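Local coordinates for hypothetical protein, IPT/TIG domain protein (Bacteroides ovatus, PDB 4HW6) that is of unknown function but, pairing an IPT/TIG domain with a six-bladed beta-propeller, probably binds carbohydrate as an auxiliary nutrient-binding protein, at residues G33-V38 / S68-C73. Residues are numbered along the deposited sequence; the frame is centred on the assembly and turned at random. Where two conformers were deposited one is given.
Sequences GTRVVV and SLLCIC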
loop_
_atom_site.group_PDB
_atom_site.type_symbol
_atom_site.label_atom_id
_atom_site.label_comp_id
_atom_site.label_asym_id
_atom_site.label_seq_id
_atom_site.Cartn_x
_atom_site.Cartn_y
_atom_site.Cartn_z
ATOM N N GLY A 33 -9.699 -19.908 13.323
ATOM C CA GLY A 33 -10.634 -21.021 13.306
ATOM C C GLY A 33 -10.012 -22.361 13.674
ATOM O O GLY A 33 -10.718 -23.352 13.763
ATOM N N THR A 34 -8.695 -22.407 13.874
ATOM C CA THR A 34 -8.013 -23.652 14.261
ATOM C C THR A 34 -8.447 -24.031 15.671
ATOM O O THR A 34 -8.383 -23.178 16.569
ATOM C CB THR A 34 -6.477 -23.474 14.330
ATOM O OG1 THR A 34 -5.942 -23.277 13.024
ATOM C CG2 THR A 34 -5.779 -24.704 14.997
ATOM N N ARG A 35 -8.900 -25.272 15.865
ATOM C CA ARG A 35 -9.157 -25.757 17.218
ATOM C C ARG A 35 -7.826 -25.998 17.921
ATOM O O ARG A 35 -6.966 -26.755 17.436
ATOM C CB ARG A 35 -10.032 -27.014 17.230
ATOM C CG ARG A 35 -11.522 -26.700 17.172
ATOM C CD ARG A 35 -12.037 -26.637 15.743
ATOM N NE ARG A 35 -13.303 -25.912 15.613
ATOM C CZ ARG A 35 -14.468 -26.359 16.061
ATOM N NH1 ARG A 35 -14.531 -27.522 16.686
ATOM N NH2 ARG A 35 -15.560 -25.632 15.903
ATOM N N VAL A 36 -7.640 -25.330 19.052
ATOM C CA VAL A 36 -6.417 -25.479 19.816
ATOM C C VAL A 36 -6.751 -26.055 21.180
ATOM O O VAL A 36 -7.614 -25.527 21.888
ATOM C CB VAL A 36 -5.720 -24.133 20.013
ATOM C CG1 VAL A 36 -4.417 -24.322 20.760
ATOM C CG2 VAL A 36 -5.483 -23.455 18.669
ATOM N N VAL A 37 -6.050 -27.120 21.550
ATOM C CA VAL A 37 -6.140 -27.656 22.901
ATOM C C VAL A 37 -5.008 -27.059 23.724
ATOM O O VAL A 37 -3.837 -27.161 23.337
ATOM C CB VAL A 37 -6.101 -29.200 22.922
ATOM C CG1 VAL A 37 -6.196 -29.710 24.361
ATOM C CG2 VAL A 37 -7.237 -29.745 22.072
ATOM N N VAL A 38 -5.362 -26.405 24.831
ATOM C CA VAL A 38 -4.374 -25.822 25.741
ATOM C C VAL A 38 -4.274 -26.722 26.974
ATOM O O VAL A 38 -5.303 -27.155 27.502
ATOM C CB VAL A 38 -4.769 -24.368 26.095
ATOM C CG1 VAL A 38 -3.763 -23.749 27.059
ATOM C CG2 VAL A 38 -4.909 -23.544 24.805
ATOM N N SER A 68 -6.938 -29.332 30.835
ATOM C CA SER A 68 -6.956 -28.920 29.437
ATOM C C SER A 68 -8.200 -28.099 29.130
ATOM O O SER A 68 -9.169 -28.099 29.886
ATOM C CB SER A 68 -6.909 -30.125 28.493
ATOM O OG SER A 68 -8.102 -30.884 28.594
ATOM N N LEU A 69 -8.145 -27.383 28.013
ATOM C CA LEU A 69 -9.322 -26.724 27.458
ATOM C C LEU A 69 -9.179 -26.731 25.943
ATOM O O LEU A 69 -8.066 -26.849 25.418
ATOM C CB LEU A 69 -9.486 -25.295 28.016
ATOM C CG LEU A 69 -8.408 -24.242 27.723
ATOM C CD1 LEU A 69 -8.566 -23.705 26.295
ATOM C CD2 LEU A 69 -8.492 -23.078 28.716
ATOM N N LEU A 70 -10.320 -26.666 25.264
ATOM C CA LEU A 70 -10.391 -26.582 23.822
ATOM C C LEU A 70 -10.922 -25.207 23.456
ATOM O O LEU A 70 -11.975 -24.789 23.957
ATOM C CB LEU A 70 -11.332 -27.659 23.274
ATOM C CG LEU A 70 -11.593 -27.706 21.761
ATOM C CD1 LEU A 70 -10.326 -28.067 21.001
ATOM C CD2 LEU A 70 -12.706 -28.693 21.428
ATOM N N CYS A 71 -10.203 -24.503 22.585
ATOM C CA CYS A 71 -10.634 -23.186 22.146
ATOM C C CYS A 71 -10.407 -23.022 20.639
ATOM O O CYS A 71 -9.847 -23.912 19.978
ATOM C CB CYS A 71 -9.922 -22.091 22.959
ATOM S SG CYS A 71 -8.177 -21.931 22.552
ATOM N N ILE A 72 -10.905 -21.917 20.103
ATOM C CA ILE A 72 -10.804 -21.613 18.682
ATOM C C ILE A 72 -9.918 -20.393 18.492
ATOM O O ILE A 72 -10.180 -19.314 19.056
ATOM C CB ILE A 72 -12.202 -21.347 18.083
ATOM C CG1 ILE A 72 -13.086 -22.587 18.227
ATOM C CG2 ILE A 72 -12.123 -20.940 16.612
ATOM C CD1 ILE A 72 -14.497 -22.357 17.716
ATOM N N CYS A 73 -8.863 -20.552 17.700
ATOM C CA CYS A 73 -7.935 -19.458 17.434
ATOM C C CYS A 73 -8.646 -18.286 16.740
ATOM O O CYS A 73 -9.325 -18.483 15.732
ATOM C CB CYS A 73 -6.793 -19.936 16.531
ATOM S SG CYS A 73 -5.525 -18.677 16.311
#
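With CG1 trans to the backbone N (chi1 180°), Val-37 leaves its other methyl, CG2, beside the backbone N, where it meets Leu-70, whose own trans chi1 (178°) and bent chi2 bring CD1 within 3.7 Å of Val-37 CG2. The two side chains meet at an oblique angle on one face of an antiparallel strand pair, 35-41 against 68-72, in the immunoglobulin-like (E-set) beta-sandwich of the IPT/TIG domain. On that same face, the aliphatic start of Arg-35 rests on Leu-70 CD1, and in the modelled conformer, one of two, its chain runs alongside Ile-72, with Arg-35 NH2 3.9 Å from Ile-72 CD1; Ile-62 of the adjoining strand 57-64 touches all three of Arg-35, Leu-70 and Ile-72. The other face is buried. There Val-38 and Leu-69 lie side by side, Val-38 CB 3.9 Å from Leu-69 CD1, and Cys-71 SG approaches the CB of Val-36 at 4.2 Å, while Val-50 and Val-52 of strand 50-54 and Phe-103 cover this side of the sheet. Paired backbone bonds join Val-36 to Cys-71 and Val-38 to Leu-69. Beyond the regular strand, Cys-73 N donates to Thr-34 O, and Gly-33 N meets Cys-73 O at 2.8 Å in an almost perfectly straight bond, 179° at the hydrogen.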